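Local coordinates for protein putative mannose-6-phosphate isomerase YvyI (Bacillus subtilis, PDB 1QWR) that probably catalyses the reversible isomerisation of D-mannose 6-phosphate to D-fructose 6-phosphate, using one zinc ion per subunit, at residues K49-V54 against G61-E66; L85-L90 against F270-V275. All coordinates share one frame; numbering follows the deposited sequence. Where two conformers were deposited one is given.

Contact 1: K49-V54 against G61-E66; sequences KGPSTV and GKTLIE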
# COMPACT_ATOMS: atom_id res chain seq x y z
N LYS A 49 -9.74 9.04 -7.70
CA LYS A 49 -8.97 8.92 -8.94
C LYS A 49 -8.87 7.50 -9.52
O LYS A 49 -8.35 7.30 -10.61
CB LYS A 49 -7.57 9.49 -8.74
CG LYS A 49 -7.54 11.01 -8.55
CD LYS A 49 -6.10 11.49 -8.46
CE LYS A 49 -6.00 13.00 -8.21
NZ LYS A 49 -4.59 13.45 -7.99
N GLY A 50 -9.35 6.51 -8.78
CA GLY A 50 -9.30 5.16 -9.29
C GLY A 50 -9.89 4.19 -8.29
O GLY A 50 -9.15 3.38 -7.73
N PRO A 51 -11.21 4.23 -8.03
CA PRO A 51 -11.80 3.31 -7.05
C PRO A 51 -12.01 1.88 -7.56
O PRO A 51 -12.28 1.66 -8.76
CB PRO A 51 -13.11 3.98 -6.67
CG PRO A 51 -13.54 4.62 -8.00
CD PRO A 51 -12.22 5.18 -8.56
N SER A 52 -11.85 0.92 -6.65
CA SER A 52 -12.06 -0.48 -6.97
C SER A 52 -13.55 -0.71 -7.16
O SER A 52 -14.36 -0.04 -6.56
CB SER A 52 -11.61 -1.38 -5.81
OG SER A 52 -10.26 -1.13 -5.46
N THR A 53 -13.90 -1.69 -7.99
CA THR A 53 -15.30 -2.02 -8.18
C THR A 53 -15.48 -3.43 -7.64
O THR A 53 -14.58 -4.25 -7.76
CB THR A 53 -15.69 -1.99 -9.68
OG1 THR A 53 -14.77 -2.78 -10.43
CG2 THR A 53 -15.66 -0.57 -10.21
N VAL A 54 -16.63 -3.69 -7.02
CA VAL A 54 -16.92 -5.01 -6.47
C VAL A 54 -17.02 -6.02 -7.60
O VAL A 54 -17.75 -5.82 -8.59
CB VAL A 54 -18.22 -4.99 -5.68
CG1 VAL A 54 -18.53 -6.39 -5.16
CG2 VAL A 54 -18.09 -4.00 -4.54
N GLY A 61 -20.28 -4.57 -9.26
CA GLY A 61 -20.39 -3.37 -10.06
C GLY A 61 -20.28 -2.08 -9.26
O GLY A 61 -19.84 -1.06 -9.80
N LYS A 62 -20.67 -2.11 -7.99
CA LYS A 62 -20.58 -0.92 -7.14
C LYS A 62 -19.13 -0.58 -6.83
O LYS A 62 -18.28 -1.48 -6.81
CB LYS A 62 -21.36 -1.16 -5.85
CG LYS A 62 -22.87 -1.34 -6.08
CD LYS A 62 -23.64 -1.12 -4.80
CE LYS A 62 -25.16 -1.23 -5.04
NZ LYS A 62 -25.69 -0.24 -6.02
N THR A 63 -18.82 0.69 -6.59
CA THR A 63 -17.44 1.05 -6.26
C THR A 63 -17.29 0.95 -4.75
O THR A 63 -18.28 0.94 -4.03
CB THR A 63 -17.07 2.50 -6.62
OG1 THR A 63 -17.84 3.40 -5.81
CG2 THR A 63 -17.32 2.78 -8.10
N LEU A 64 -16.04 0.91 -4.27
CA LEU A 64 -15.83 0.82 -2.84
C LEU A 64 -16.35 2.09 -2.19
O LEU A 64 -16.75 2.06 -1.04
CB LEU A 64 -14.35 0.62 -2.52
CG LEU A 64 -14.01 0.24 -1.08
CD1 LEU A 64 -14.83 -0.99 -0.64
CD2 LEU A 64 -12.50 -0.07 -0.99
N ILE A 65 -16.37 3.21 -2.92
CA ILE A 65 -16.90 4.44 -2.34
C ILE A 65 -18.41 4.28 -2.06
O ILE A 65 -18.89 4.67 -1.00
CB ILE A 65 -16.68 5.66 -3.29
CG1 ILE A 65 -15.17 5.87 -3.50
CG2 ILE A 65 -17.36 6.91 -2.70
CD1 ILE A 65 -14.80 6.87 -4.59
N GLU A 66 -19.14 3.74 -3.03
CA GLU A 66 -20.58 3.54 -2.84
C GLU A 66 -20.83 2.57 -1.67
O GLU A 66 -21.80 2.73 -0.92
CB GLU A 66 -21.22 3.01 -4.14
CG GLU A 66 -22.72 2.73 -4.02
CD GLU A 66 -23.42 2.59 -5.36
OE1 GLU A 66 -24.62 2.25 -5.37
OE2 GLU A 66 -22.77 2.83 -6.40
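Ser52-Val54 and Gly61-Leu64 run side by side as two backbones held by three hydrogen bonds, with a single beta bridge between Thr53 and Thr63, whose CA atoms lie 4.2 Å apart. Val54 is gripped at both its polar backbone atoms: its N gives a nearly straight bond to Lys62 O (2.8 Å, 170°), and its O accepts from Gly61 N at 2.9 Å. Toward the other end Leu64 N reaches Ser52 O at 3.0 Å, a more bent bond with an angle of 143° at the hydrogen. That same Ser52 O takes a CA-H contact from Thr63, and Lys62 O takes one from Thr53. This one antiparallel bridge, with Thr53 and Thr63 as its non-hydrogen-bonded pair, closes a short loop whose returning arm runs straight into helix 64-70; on the outgoing arm the backbone of Thr53 also bonds to Thr12 of strand 9-17. Gly61 opens the returning arm at a positive phi that glycine takes easily. Thr63 is the N-cap of the helix: OG1 sits between its own backbone N and carbonyl carbon (chi1 66°) and accepts from Glu66 N at 3.1 Å. Side-chain contacts between the two segments are few. Pro51 points at the helix start, and its CB meets Ile65 CD1 at 3.9 Å; the extended Ile65 chain carries that methyl out to the ring. Val54 lays CG2 against Lys62 O at 3.4 Å, beside the bond its own N makes to that oxygen. Ser52 turns its hydroxyl to Ser45 N, while Leu64 packs among Ile44, Phe75 and Phe83.

Contact 2: L85-L90 against F270-V275; sequences LLTKLL and FLICSV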
# COMPACT_ATOMS: atom_id res chain seq x y z
N LEU A 85 -8.31 3.56 4.01
CA LEU A 85 -7.06 3.09 3.46
C LEU A 85 -7.02 2.91 1.95
O LEU A 85 -8.03 3.03 1.26
CB LEU A 85 -6.72 1.76 4.16
CG LEU A 85 -6.59 1.81 5.70
CD1 LEU A 85 -6.39 0.39 6.25
CD2 LEU A 85 -5.40 2.68 6.10
N LEU A 86 -5.82 2.59 1.46
CA LEU A 86 -5.59 2.34 0.05
C LEU A 86 -4.46 1.33 -0.02
O LEU A 86 -3.42 1.52 0.60
CB LEU A 86 -5.22 3.64 -0.65
CG LEU A 86 -4.60 3.57 -2.05
CD1 LEU A 86 -5.58 2.92 -3.03
CD2 LEU A 86 -4.27 5.02 -2.48
N THR A 87 -4.69 0.23 -0.75
CA THR A 87 -3.68 -0.81 -0.88
C THR A 87 -3.28 -0.95 -2.34
O THR A 87 -4.15 -1.08 -3.21
CB THR A 87 -4.21 -2.16 -0.39
OG1 THR A 87 -4.68 -2.03 0.96
CG2 THR A 87 -3.14 -3.22 -0.46
N LYS A 88 -1.98 -0.97 -2.58
CA LYS A 88 -1.46 -1.12 -3.93
C LYS A 88 -0.37 -2.17 -4.04
O LYS A 88 0.29 -2.51 -3.05
CB LYS A 88 -0.80 0.18 -4.39
CG LYS A 88 -1.67 1.41 -4.37
CD LYS A 88 -0.79 2.62 -4.75
CE LYS A 88 -1.52 3.96 -4.59
NZ LYS A 88 -0.61 5.05 -5.05
N LEU A 89 -0.21 -2.67 -5.27
CA LEU A 89 0.90 -3.56 -5.64
C LEU A 89 1.73 -2.63 -6.54
O LEU A 89 1.18 -2.01 -7.48
CB LEU A 89 0.41 -4.77 -6.45
CG LEU A 89 -0.08 -5.92 -5.57
CD1 LEU A 89 -0.69 -7.00 -6.49
CD2 LEU A 89 1.07 -6.52 -4.74
N LEU A 90 3.04 -2.52 -6.26
CA LEU A 90 3.91 -1.63 -7.02
C LEU A 90 5.01 -2.38 -7.76
O LEU A 90 5.74 -3.18 -7.16
CB LEU A 90 4.59 -0.62 -6.08
CG LEU A 90 3.69 0.17 -5.13
CD1 LEU A 90 4.56 1.00 -4.18
CD2 LEU A 90 2.77 1.05 -5.92
N PHE A 270 -13.44 -4.83 9.79
CA PHE A 270 -13.36 -5.45 8.47
C PHE A 270 -11.89 -5.74 8.21
O PHE A 270 -11.02 -5.13 8.83
CB PHE A 270 -13.92 -4.54 7.37
CG PHE A 270 -13.24 -3.21 7.27
CD1 PHE A 270 -12.16 -3.01 6.40
CD2 PHE A 270 -13.70 -2.13 8.03
CE1 PHE A 270 -11.55 -1.76 6.29
CE2 PHE A 270 -13.10 -0.88 7.93
CZ PHE A 270 -12.02 -0.69 7.07
N LEU A 271 -11.60 -6.70 7.33
CA LEU A 271 -10.20 -7.02 7.01
C LEU A 271 -9.96 -6.82 5.54
O LEU A 271 -10.77 -7.26 4.72
CB LEU A 271 -9.89 -8.49 7.35
CG LEU A 271 -9.93 -8.89 8.83
CD1 LEU A 271 -9.52 -10.38 8.94
CD2 LEU A 271 -8.99 -8.00 9.65
N ILE A 272 -8.86 -6.16 5.21
CA ILE A 272 -8.44 -5.92 3.83
C ILE A 272 -7.41 -7.02 3.54
O ILE A 272 -6.40 -7.10 4.25
CB ILE A 272 -7.75 -4.56 3.69
CG1 ILE A 272 -8.77 -3.45 3.95
CG2 ILE A 272 -7.08 -4.45 2.30
CD1 ILE A 272 -8.14 -2.04 4.10
N CYS A 273 -7.63 -7.80 2.49
CA CYS A 273 -6.77 -8.94 2.17
C CYS A 273 -6.26 -8.99 0.73
O CYS A 273 -7.03 -8.77 -0.21
CB CYS A 273 -7.55 -10.26 2.42
SG CYS A 273 -8.37 -10.34 4.05
N SER A 274 -4.96 -9.29 0.58
CA SER A 274 -4.29 -9.41 -0.72
C SER A 274 -3.53 -10.75 -0.77
O SER A 274 -2.70 -11.04 0.11
CB SER A 274 -3.26 -8.27 -0.94
OG SER A 274 -3.88 -6.99 -0.96
N VAL A 275 -3.84 -11.58 -1.76
CA VAL A 275 -3.14 -12.87 -1.87
C VAL A 275 -1.89 -12.63 -2.71
O VAL A 275 -1.99 -12.39 -3.91
CB VAL A 275 -4.03 -13.90 -2.56
CG1 VAL A 275 -3.34 -15.24 -2.61
CG2 VAL A 275 -5.37 -13.97 -1.80
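Ile272 reaches across to Leu85 with the end of its longer branch, CD1 lying 3.7 Å from Leu85 CD1 and 4.1 Å from Leu85 CB, so the methyl rests against the side of the leucine as well as its end. The two side chains lie aslant to each other. With CG1 of Ile272 anti to the carbonyl carbon (chi1 -67°), its other branch, CG2, is left to face Thr87, where it stands 3.7 Å from OG1. Here the isoleucine and threonine pass one another in opposite directions. Thr87 therefore divides its two ends between neighbours: OG1 faces Ile272, and the methyl CG2 comes to 3.9 Å from Ser274 OG. That hydroxyl bonds to His296 ND1, so toward Thr87 it makes a van der Waals contact. The strands point the same way, their axes 6° apart, but at a closest approach of 9.3 Å they are too far apart for backbone bonding and meet through side chains alone. Leu85 and Thr87 project from one strand toward Ile272 and Ser274, two residues apart on the other. All four are buried. Ile44 of strand 38-44 touches Thr87, Ile272 and Ser274, and Phe83 also touches Ile272. The side chain of Leu85 is about 8 Å from that of the zinc ligand Glu119, and that of Thr87 about 13 Å from the zinc, so the contact lies near the metal site without reaching it. This is consistent with strands facing each other across the interior of the curled beta structure of this cupin-clan enzyme, here joining its catalytic-domain and cupin-domain regions.

In the fold
From the N terminus, strand 9-17 comes first and later pairs with strand 53-54, and strand 38-44 follows, to pair with strand 85-92. Contact 1 closes a short local loop, with six residues between 49-54 and 61-66, and delivers the chain into helix 64-70. Strand 85-92 comes next and opens contact 2, which closes only after 179 residues when strand 271-276 arrives. The two are in series, neither nested nor crossed. Their centres lie about 14 Å apart and their nearest atoms about 6 Å, but Ile44 of strand 38-44 touches Leu64 of contact 1 and Thr87 of contact 2. Contact 1 is local, whereas contact 2 ties the N-terminal catalytic region to the C-terminal cupin region.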